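Local coordinates for sialidase B (Streptococcus pneumoniae serotype 4, PDB 4XJW), which cleaves terminal sialic acid residues from oligosaccharides, glycoproteins and glycolipids, and is classed as an intramolecular trans-sialidase of glycosyl hydrolase family 33, at residues A[94-99]-A[630-635]; A[119-122]-A[128-131]; A[241-246]-A[250-255]; A[302-307]-A[466-471]. The protein carries 1 engineered substitution. All blocks are in the same frame, centred on the assembly; numbering follows the deposited sequence.

Interaction 1 (A[94-99]-A[630-635]); sequences SLWGKH and FEKYDS
K632 lays the end of its side chain flat over one face of the W96 indole. Its NZ stands 3.2 Å from the centroid of the six-membered ring of W96, only 4° off the normal. This is a face-on cation-pi contact. One carbon back, K632 CE sits 3.4 Å from the centroid of the five-membered ring of W96, a CH-pi contact. The lysine reaches out fully extended and then bends at its last torsion (chi4 74°), which turns NZ along the indole from the smaller ring to the larger. L95 O lies beside the same methylene, 3.5 Å from K632 CE. F630 approaches W96 from the opposite direction. The edge of its ring leads, with F630 CZ 3.8 Å from W96 CZ2. The contact joins the lectin-like N-terminal domain to the sialidase propeller, and all four touching residues are buried. K632 is the centre of an inverse gamma turn just after strand 626-631. Its ammonium also forms a salt bridge with D607, whose carboxylate accepts bonds from the backbone N of G97 and K98. W96 NE1 is held by Q648. The side chain of F630 is about 7 Å from that of Y615, the probable nucleophile.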
# COMPACT_ATOMS: atom_id res chain seq x y z
N SER A 94 -7.14 6.48 10.49
CA SER A 94 -6.16 6.49 11.58
C SER A 94 -6.43 5.49 12.71
O SER A 94 -5.58 5.31 13.59
CB SER A 94 -6.04 7.91 12.15
OG SER A 94 -5.51 8.79 11.19
N LEU A 95 -7.60 4.83 12.69
CA LEU A 95 -8.07 4.06 13.85
C LEU A 95 -8.35 2.60 13.54
O LEU A 95 -8.59 2.23 12.40
CB LEU A 95 -9.38 4.66 14.38
CG LEU A 95 -9.33 6.08 14.92
CD1 LEU A 95 -10.73 6.57 15.28
CD2 LEU A 95 -8.44 6.15 16.14
N TRP A 96 -8.33 1.78 14.58
CA TRP A 96 -8.89 0.43 14.52
C TRP A 96 -10.21 0.38 15.27
O TRP A 96 -10.43 1.17 16.20
CB TRP A 96 -7.91 -0.56 15.14
CG TRP A 96 -6.94 -1.13 14.14
CD1 TRP A 96 -5.80 -0.53 13.67
CD2 TRP A 96 -7.05 -2.39 13.47
NE1 TRP A 96 -5.18 -1.37 12.75
CE2 TRP A 96 -5.93 -2.51 12.60
CE3 TRP A 96 -7.99 -3.43 13.50
CZ2 TRP A 96 -5.73 -3.63 11.78
CZ3 TRP A 96 -7.78 -4.54 12.69
CH2 TRP A 96 -6.66 -4.63 11.85
N GLY A 97 -11.08 -0.54 14.88
CA GLY A 97 -12.37 -0.69 15.52
C GLY A 97 -12.48 -1.99 16.31
O GLY A 97 -12.63 -1.97 17.54
N LYS A 98 -12.37 -3.11 15.59
CA LYS A 98 -12.47 -4.45 16.18
C LYS A 98 -11.41 -5.37 15.60
O LYS A 98 -10.94 -5.17 14.47
CB LYS A 98 -13.84 -5.07 15.91
CG LYS A 98 -15.00 -4.44 16.66
CD LYS A 98 -16.32 -5.19 16.43
CE LYS A 98 -16.43 -6.43 17.32
NZ LYS A 98 -17.47 -7.38 16.83
N HIS A 99 -11.06 -6.40 16.36
CA HIS A 99 -10.09 -7.42 15.94
C HIS A 99 -10.43 -8.68 16.72
O HIS A 99 -10.60 -8.63 17.94
CB HIS A 99 -8.67 -6.93 16.25
CG HIS A 99 -7.59 -7.91 15.91
ND1 HIS A 99 -7.32 -8.31 14.62
CD2 HIS A 99 -6.67 -8.53 16.69
CE1 HIS A 99 -6.31 -9.16 14.62
NE2 HIS A 99 -5.90 -9.31 15.87
N PHE A 630 -2.13 -5.79 4.46
CA PHE A 630 -3.16 -5.12 3.68
C PHE A 630 -3.14 -3.61 3.81
O PHE A 630 -2.64 -3.05 4.80
CB PHE A 630 -4.54 -5.65 4.08
CG PHE A 630 -4.95 -5.27 5.49
CD1 PHE A 630 -4.50 -6.01 6.58
CD2 PHE A 630 -5.78 -4.18 5.72
CE1 PHE A 630 -4.86 -5.67 7.89
CE2 PHE A 630 -6.16 -3.85 7.01
CZ PHE A 630 -5.71 -4.58 8.09
N GLU A 631 -3.71 -2.95 2.80
CA GLU A 631 -3.88 -1.51 2.81
C GLU A 631 -5.09 -1.17 3.67
O GLU A 631 -6.23 -1.37 3.25
CB GLU A 631 -4.08 -1.03 1.37
CG GLU A 631 -2.82 -1.18 0.49
CD GLU A 631 -3.06 -0.86 -0.97
OE1 GLU A 631 -4.24 -0.78 -1.41
OE2 GLU A 631 -2.06 -0.63 -1.69
N LYS A 632 -4.86 -0.67 4.87
CA LYS A 632 -5.96 -0.30 5.77
C LYS A 632 -6.45 1.12 5.50
O LYS A 632 -6.42 2.00 6.36
CB LYS A 632 -5.58 -0.47 7.25
CG LYS A 632 -6.80 -0.50 8.16
CD LYS A 632 -6.45 -0.59 9.63
CE LYS A 632 -7.71 -0.62 10.48
NZ LYS A 632 -8.39 -1.93 10.39
N TYR A 633 -6.93 1.34 4.28
CA TYR A 633 -7.52 2.62 3.91
C TYR A 633 -8.22 2.44 2.59
O TYR A 633 -8.09 1.40 1.93
CB TYR A 633 -6.47 3.74 3.83
CG TYR A 633 -5.65 3.81 2.56
CD1 TYR A 633 -4.71 2.83 2.24
CD2 TYR A 633 -5.80 4.87 1.68
CE1 TYR A 633 -3.95 2.91 1.07
CE2 TYR A 633 -5.05 4.98 0.53
CZ TYR A 633 -4.12 4.00 0.22
OH TYR A 633 -3.38 4.13 -0.94
N ASP A 634 -8.99 3.44 2.21
CA ASP A 634 -9.67 3.37 0.94
C ASP A 634 -8.76 3.95 -0.14
O ASP A 634 -8.64 5.17 -0.29
CB ASP A 634 -11.00 4.09 1.01
CG ASP A 634 -11.83 3.87 -0.24
OD1 ASP A 634 -11.24 3.81 -1.33
OD2 ASP A 634 -13.07 3.77 -0.11
N SER A 635 -8.09 3.06 -0.87
CA SER A 635 -7.08 3.47 -1.84
C SER A 635 -7.68 3.97 -3.16
O SER A 635 -6.94 4.33 -4.08
CB SER A 635 -6.08 2.32 -2.08
OG SER A 635 -6.70 1.28 -2.83

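Interaction 2 (A[119-122]-A[128-131]); sequences YTMY and VFSE
M121 packs its CB onto one face of the F129 ring, 3.5 Å from the ring centroid and 18° off the normal. A chi1 of 62° carries the F129 ring over toward the neighbouring strand, onto M121. V128 closes on the same methionine. Its CG2 is 3.5 Å from M121 CG, and the two side chains run alongside each other. The backbone sets this up. M121 N gives a hydrogen bond to F129 O, and M121 O accepts one from V128 N at 2.9 Å. V128 and F129 thus both face M121, a classic beta bulge in an antiparallel hairpin. Further along, Y119 and E131 form a hydrogen-bonded pair, with Y119 N to E131 O and E131 N to Y119 O both 2.8 Å. The non-hydrogen-bonded pair T120 and S130 points to the other face. There T120 OG1 and S130 OG share a hydrogen bond of 2.9 Å. The hairpin belongs to the concanavalin-like N-terminal domain. The face with Y119, M121 and F129 is turned to the second sheet of the sandwich, where V76 touches M121 and F129, and F89 touches F129 and E131. Y119 is anchored at its far end by a bond from OH to L137 O and by stacking on F136.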
# COMPACT_ATOMS: atom_id res chain seq x y z
N TYR A 119 1.47 21.08 16.48
CA TYR A 119 0.49 20.15 17.00
C TYR A 119 0.75 18.82 16.32
O TYR A 119 0.80 18.75 15.09
CB TYR A 119 -0.93 20.61 16.67
CG TYR A 119 -1.31 21.99 17.18
CD1 TYR A 119 -1.68 22.19 18.50
CD2 TYR A 119 -1.33 23.07 16.32
CE1 TYR A 119 -2.04 23.45 18.97
CE2 TYR A 119 -1.71 24.34 16.77
CZ TYR A 119 -2.05 24.51 18.10
OH TYR A 119 -2.43 25.77 18.54
N THR A 120 0.93 17.77 17.10
CA THR A 120 1.25 16.46 16.54
C THR A 120 0.33 15.39 17.11
O THR A 120 0.17 15.31 18.33
CB THR A 120 2.70 16.06 16.87
OG1 THR A 120 3.60 17.08 16.42
CG2 THR A 120 3.08 14.73 16.22
N MET A 121 -0.23 14.55 16.24
CA MET A 121 -1.12 13.47 16.67
C MET A 121 -0.53 12.11 16.34
O MET A 121 -0.10 11.87 15.21
CB MET A 121 -2.46 13.59 15.96
CG MET A 121 -3.42 12.45 16.28
SD MET A 121 -4.12 12.59 17.95
CE MET A 121 -5.28 13.92 17.65
N TYR A 122 -0.51 11.22 17.33
CA TYR A 122 -0.12 9.82 17.11
C TYR A 122 -1.31 8.94 17.45
O TYR A 122 -1.98 9.17 18.45
CB TYR A 122 1.04 9.42 18.02
CG TYR A 122 2.26 10.30 17.98
CD1 TYR A 122 2.35 11.44 18.78
CD2 TYR A 122 3.36 9.98 17.19
CE1 TYR A 122 3.48 12.24 18.78
CE2 TYR A 122 4.50 10.76 17.18
CZ TYR A 122 4.55 11.89 17.97
OH TYR A 122 5.67 12.68 17.97
N VAL A 128 0.25 10.56 12.69
CA VAL A 128 -0.74 10.74 11.61
C VAL A 128 -0.82 12.18 11.10
O VAL A 128 -1.24 12.41 9.97
CB VAL A 128 -2.14 10.20 11.99
CG1 VAL A 128 -2.09 8.68 12.26
CG2 VAL A 128 -2.71 10.95 13.18
N PHE A 129 -0.44 13.14 11.94
CA PHE A 129 -0.18 14.50 11.46
C PHE A 129 0.73 15.28 12.39
O PHE A 129 0.83 14.98 13.58
CB PHE A 129 -1.46 15.30 11.10
CG PHE A 129 -2.41 15.54 12.26
CD1 PHE A 129 -2.15 16.52 13.22
CD2 PHE A 129 -3.58 14.79 12.36
CE1 PHE A 129 -3.05 16.75 14.27
CE2 PHE A 129 -4.48 15.01 13.40
CZ PHE A 129 -4.22 15.99 14.35
N SER A 130 1.44 16.24 11.82
CA SER A 130 2.28 17.14 12.59
C SER A 130 2.23 18.48 11.89
O SER A 130 2.72 18.63 10.78
CB SER A 130 3.71 16.61 12.69
OG SER A 130 4.43 17.30 13.69
N GLU A 131 1.60 19.45 12.54
CA GLU A 131 1.33 20.73 11.89
C GLU A 131 1.94 21.88 12.66
O GLU A 131 1.62 22.09 13.83
CB GLU A 131 -0.18 20.94 11.77
CG GLU A 131 -0.91 19.85 11.01
CD GLU A 131 -0.85 20.03 9.50
OE1 GLU A 131 -0.22 21.01 9.05
OE2 GLU A 131 -1.45 19.20 8.78

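Interaction 3 (A[241-246]-A[250-255]); sequences TSYSDD and TWSEPI
The indole of W251 carries S244 CB on one face, 3.5 Å from the centroid of its six-membered ring and almost on the normal. S242 O lies at the edge of this indole, in its plane. The ring of Y243 has S252 over one face. S252 CB makes a CH-pi contact there, 3.8 Å from the Y243 ring centroid, and S252 OG stands above the ring centre. That hydroxyl is also the acceptor for Y243 N, at 3.0 Å and a nearly straight 170°. S252 N returns a bond to Y243 O, so S252 is tied to Y243 through both backbone and side chain. S242 OG donates to S252 O over 2.7 Å. These residues form the first BNR repeat, the Asp-box hairpin of the sialidase propeller. Its aspartate, D246, grips T250 with both carboxylate oxygens, each met on the syn side. T250 N donates to D246 OD1 at 2.9 Å and T250 OG1 to D246 OD2 at 2.6 Å. The carboxylate is brought round to T250 by a chi1 of 54°. A water links the turn again: D245 N donates to it, and it donates to T250 OG1. At the other end T241 and I255 make a hydrogen-bonded antiparallel pair, with T241 N 2.9 Å from I255 O. Outside the hairpin, W251 NE1 bonds G248 O and its ring meets Y649 edge-to-face. R218 adds a cation-pi contact to Y243 and a salt bridge to D245.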
# COMPACT_ATOMS: atom_id res chain seq x y z
N THR A 241 11.56 -5.41 -0.34
CA THR A 241 11.23 -6.70 0.26
C THR A 241 11.69 -6.78 1.71
O THR A 241 12.64 -6.09 2.11
CB THR A 241 11.81 -7.93 -0.52
OG1 THR A 241 13.23 -7.86 -0.55
CG2 THR A 241 11.33 -7.96 -1.96
N SER A 242 11.01 -7.64 2.47
CA SER A 242 11.37 -7.96 3.85
C SER A 242 10.93 -9.41 4.13
O SER A 242 10.00 -9.90 3.51
CB SER A 242 10.67 -6.98 4.80
OG SER A 242 10.85 -7.35 6.17
N TYR A 243 11.61 -10.10 5.03
CA TYR A 243 11.22 -11.48 5.35
C TYR A 243 11.16 -11.70 6.85
O TYR A 243 11.76 -10.95 7.64
CB TYR A 243 12.18 -12.52 4.70
CG TYR A 243 13.63 -12.25 5.02
CD1 TYR A 243 14.18 -12.69 6.20
CD2 TYR A 243 14.40 -11.48 4.16
CE1 TYR A 243 15.51 -12.40 6.51
CE2 TYR A 243 15.71 -11.18 4.45
CZ TYR A 243 16.26 -11.64 5.63
OH TYR A 243 17.58 -11.33 5.92
N SER A 244 10.41 -12.72 7.25
CA SER A 244 10.32 -13.11 8.64
C SER A 244 10.70 -14.58 8.77
O SER A 244 10.24 -15.42 7.99
CB SER A 244 8.89 -12.90 9.15
OG SER A 244 8.76 -13.50 10.44
N ASP A 245 11.55 -14.89 9.76
CA ASP A 245 11.94 -16.27 10.03
C ASP A 245 11.24 -16.86 11.24
O ASP A 245 11.53 -18.01 11.64
CB ASP A 245 13.46 -16.39 10.18
CG ASP A 245 14.18 -16.23 8.86
OD1 ASP A 245 13.62 -16.70 7.85
OD2 ASP A 245 15.26 -15.62 8.83
N ASP A 246 10.34 -16.10 11.85
CA ASP A 246 9.66 -16.54 13.05
C ASP A 246 8.15 -16.43 12.91
O ASP A 246 7.46 -15.96 13.82
CB ASP A 246 10.18 -15.79 14.30
CG ASP A 246 10.10 -14.28 14.15
OD1 ASP A 246 9.48 -13.79 13.17
OD2 ASP A 246 10.65 -13.57 15.02
N THR A 250 8.64 -11.11 13.72
CA THR A 250 9.60 -10.04 13.44
C THR A 250 10.00 -10.09 11.98
O THR A 250 9.97 -11.14 11.35
CB THR A 250 10.89 -10.11 14.31
OG1 THR A 250 11.60 -11.32 14.00
CG2 THR A 250 10.55 -10.04 15.79
N TRP A 251 10.38 -8.92 11.46
CA TRP A 251 10.66 -8.73 10.04
C TRP A 251 12.01 -8.06 9.84
O TRP A 251 12.42 -7.21 10.64
CB TRP A 251 9.53 -7.91 9.40
CG TRP A 251 8.23 -8.67 9.41
CD1 TRP A 251 7.33 -8.77 10.44
CD2 TRP A 251 7.73 -9.52 8.36
NE1 TRP A 251 6.29 -9.61 10.08
CE2 TRP A 251 6.52 -10.09 8.81
CE3 TRP A 251 8.21 -9.86 7.08
CZ2 TRP A 251 5.75 -10.96 8.02
CZ3 TRP A 251 7.45 -10.73 6.30
CH2 TRP A 251 6.24 -11.27 6.78
N SER A 252 12.69 -8.42 8.76
CA SER A 252 13.99 -7.86 8.44
C SER A 252 13.91 -6.42 7.95
O SER A 252 12.89 -6.00 7.41
CB SER A 252 14.69 -8.70 7.38
OG SER A 252 13.96 -8.66 6.15
N GLU A 253 14.99 -5.67 8.12
CA GLU A 253 15.04 -4.32 7.55
C GLU A 253 14.92 -4.47 6.04
O GLU A 253 15.58 -5.31 5.44
CB GLU A 253 16.34 -3.60 7.92
CG GLU A 253 16.33 -2.09 7.59
CD GLU A 253 15.28 -1.30 8.40
OE1 GLU A 253 14.81 -1.81 9.44
OE2 GLU A 253 14.94 -0.15 8.00
N PRO A 254 14.03 -3.69 5.41
CA PRO A 254 13.80 -3.87 3.97
C PRO A 254 15.04 -3.63 3.09
O PRO A 254 15.95 -2.87 3.45
CB PRO A 254 12.77 -2.79 3.66
CG PRO A 254 12.03 -2.59 4.95
CD PRO A 254 13.11 -2.70 6.00
N ILE A 255 15.06 -4.32 1.96
CA ILE A 255 16.05 -4.08 0.92
C ILE A 255 15.29 -3.84 -0.37
O ILE A 255 14.07 -4.05 -0.41
CB ILE A 255 17.03 -5.27 0.74
CG1 ILE A 255 16.29 -6.54 0.29
CG2 ILE A 255 17.82 -5.47 2.01
CD1 ILE A 255 17.22 -7.69 -0.14
O HOH W 1 12.32 -12.99 11.66

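Interaction 4 (A[302-307]-A[466-471]); sequences ILLADV and LIFATY
I302 O lies at the edge of the F468 ring, near its plane and 3.9 Å from F468 CZ. This is a van der Waals approach, not a hydrogen bond. The strands are too far apart for backbone pairing, with their axes 9.9 Å apart at closest approach. They run nearly parallel, 15° from each other. The contact is therefore made by apolar side chains that point into the gap from both sides. F468 holds CG opposite its carbonyl carbon (chi1 -79°), and from there its ring reaches L304. L304 sets both its methyl groups over the same face of F468. L304 CD1 is 3.7 Å from F468 CE2, towards the outer end of the ring. L304 CD2 lies nearer the root of the ring, 3.8 Å from F468 CG. This CD2 also makes a CH-pi contact with the ring, 4.0 Å from its centroid and 21° off the normal. The two methyls thus cover one face of the phenyl ring from its root to its outer end. I302 meets L466 through the ends of the two chains, CD1 to CD1 at 3.7 Å. The CG2 branch of I302 comes within 4.3 Å of F468 CE2. The strands belong to neighbouring four-stranded antiparallel blades of the sialidase propeller, and their side chains fill the space between the blades. Strand 301-308 lies between strands 286-294 and 420-426, and strand 466-472 between 451-459 and 475-481. Strands 286-294 and 451-459 pair in parallel and join the two blades. F468 also touches S291 and V293 of strand 286-294.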
# COMPACT_ATOMS: atom_id res chain seq x y z
N ILE A 302 11.61 -16.02 -7.19
CA ILE A 302 11.48 -15.21 -8.38
C ILE A 302 10.46 -14.09 -8.17
O ILE A 302 9.35 -14.33 -7.72
CB ILE A 302 11.09 -16.08 -9.58
CG1 ILE A 302 12.20 -17.11 -9.84
CG2 ILE A 302 10.81 -15.22 -10.80
CD1 ILE A 302 11.86 -18.11 -10.93
N LEU A 303 10.86 -12.86 -8.48
CA LEU A 303 9.96 -11.72 -8.33
C LEU A 303 9.79 -11.00 -9.66
O LEU A 303 10.77 -10.70 -10.34
CB LEU A 303 10.49 -10.77 -7.23
CG LEU A 303 9.71 -9.48 -6.89
CD1 LEU A 303 9.95 -9.07 -5.45
CD2 LEU A 303 10.10 -8.33 -7.80
N LEU A 304 8.54 -10.75 -10.02
CA LEU A 304 8.25 -9.98 -11.22
C LEU A 304 7.65 -8.62 -10.84
O LEU A 304 7.05 -8.48 -9.77
CB LEU A 304 7.30 -10.75 -12.16
CG LEU A 304 7.91 -11.71 -13.18
CD1 LEU A 304 8.75 -12.78 -12.51
CD2 LEU A 304 6.82 -12.33 -14.03
N ALA A 305 7.81 -7.62 -11.70
CA ALA A 305 7.15 -6.32 -11.53
C ALA A 305 6.98 -5.63 -12.88
O ALA A 305 7.71 -5.94 -13.82
CB ALA A 305 7.93 -5.42 -10.57
N ASP A 306 6.04 -4.70 -12.98
CA ASP A 306 5.99 -3.87 -14.17
C ASP A 306 7.15 -2.88 -14.12
O ASP A 306 7.51 -2.41 -13.04
CB ASP A 306 4.71 -3.04 -14.26
CG ASP A 306 3.43 -3.87 -14.22
OD1 ASP A 306 3.44 -5.05 -14.64
OD2 ASP A 306 2.41 -3.31 -13.77
N VAL A 307 7.69 -2.53 -15.29
CA VAL A 307 8.71 -1.47 -15.37
C VAL A 307 8.19 -0.35 -16.23
O VAL A 307 7.70 -0.58 -17.34
CB VAL A 307 10.02 -1.99 -15.98
CG1 VAL A 307 11.12 -0.94 -15.80
CG2 VAL A 307 10.41 -3.28 -15.33
N LEU A 466 5.98 -22.90 -13.18
CA LEU A 466 5.66 -21.61 -12.57
C LEU A 466 4.68 -20.83 -13.43
O LEU A 466 4.81 -20.79 -14.66
CB LEU A 466 6.92 -20.78 -12.42
CG LEU A 466 8.06 -21.52 -11.74
CD1 LEU A 466 9.31 -20.66 -11.82
CD2 LEU A 466 7.70 -21.83 -10.28
N ILE A 467 3.70 -20.21 -12.79
CA ILE A 467 2.74 -19.38 -13.52
C ILE A 467 2.57 -18.02 -12.85
O ILE A 467 2.33 -17.94 -11.64
CB ILE A 467 1.35 -20.03 -13.62
CG1 ILE A 467 1.45 -21.44 -14.23
CG2 ILE A 467 0.40 -19.15 -14.47
CD1 ILE A 467 0.09 -22.08 -14.47
N PHE A 468 2.65 -16.96 -13.65
CA PHE A 468 2.31 -15.62 -13.19
C PHE A 468 1.14 -15.09 -13.99
O PHE A 468 1.21 -15.05 -15.22
CB PHE A 468 3.49 -14.67 -13.35
CG PHE A 468 4.54 -14.81 -12.29
CD1 PHE A 468 4.41 -14.14 -11.07
CD2 PHE A 468 5.67 -15.59 -12.51
CE1 PHE A 468 5.37 -14.26 -10.09
CE2 PHE A 468 6.65 -15.71 -11.53
CZ PHE A 468 6.49 -15.03 -10.32
N ALA A 469 0.08 -14.68 -13.30
CA ALA A 469 -1.06 -14.05 -13.95
C ALA A 469 -0.75 -12.61 -14.33
O ALA A 469 -0.13 -11.86 -13.55
CB ALA A 469 -2.29 -14.11 -13.05
N THR A 470 -1.20 -12.23 -15.53
CA THR A 470 -1.17 -10.83 -15.95
C THR A 470 -2.50 -10.56 -16.65
O THR A 470 -3.23 -11.50 -16.96
CB THR A 470 -0.02 -10.53 -16.94
OG1 THR A 470 -0.35 -11.06 -18.23
CG2 THR A 470 1.30 -11.15 -16.46
N TYR A 471 -2.82 -9.29 -16.87
CA TYR A 471 -4.04 -8.95 -17.60
C TYR A 471 -3.75 -7.91 -18.66
O TYR A 471 -2.74 -7.20 -18.62
CB TYR A 471 -5.13 -8.46 -16.66
CG TYR A 471 -4.77 -7.20 -15.91
CD1 TYR A 471 -5.09 -5.94 -16.43
CD2 TYR A 471 -4.14 -7.25 -14.68
CE1 TYR A 471 -4.76 -4.79 -15.75
CE2 TYR A 471 -3.82 -6.11 -13.99
CZ TYR A 471 -4.12 -4.88 -14.53
OH TYR A 471 -3.78 -3.74 -13.82

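How the interactions relate
Interaction 2 lies in the lectin-like N-terminal domain, and interactions 3 and 4 lie in the catalytic propeller. Interaction 1 joins the two parts by bringing 94-99 to 630-635 near the end of the chain, so the other three fall between its segments. Interactions 2, 3 and 4 follow one another in sequence. Interactions 1 and 2 have centres about 18 Å apart and touch where S94 OG meets V128 CG1. Both reach the sheet that holds strands 98-99, 118-123 and 126-132. The centres of interactions 3 and 4 are about 22 Å apart, yet they touch through T241 CG2 and L303 CD1. Interactions 2 and 4, with centres about 39 Å apart, lie on opposite sides of the chain's centre.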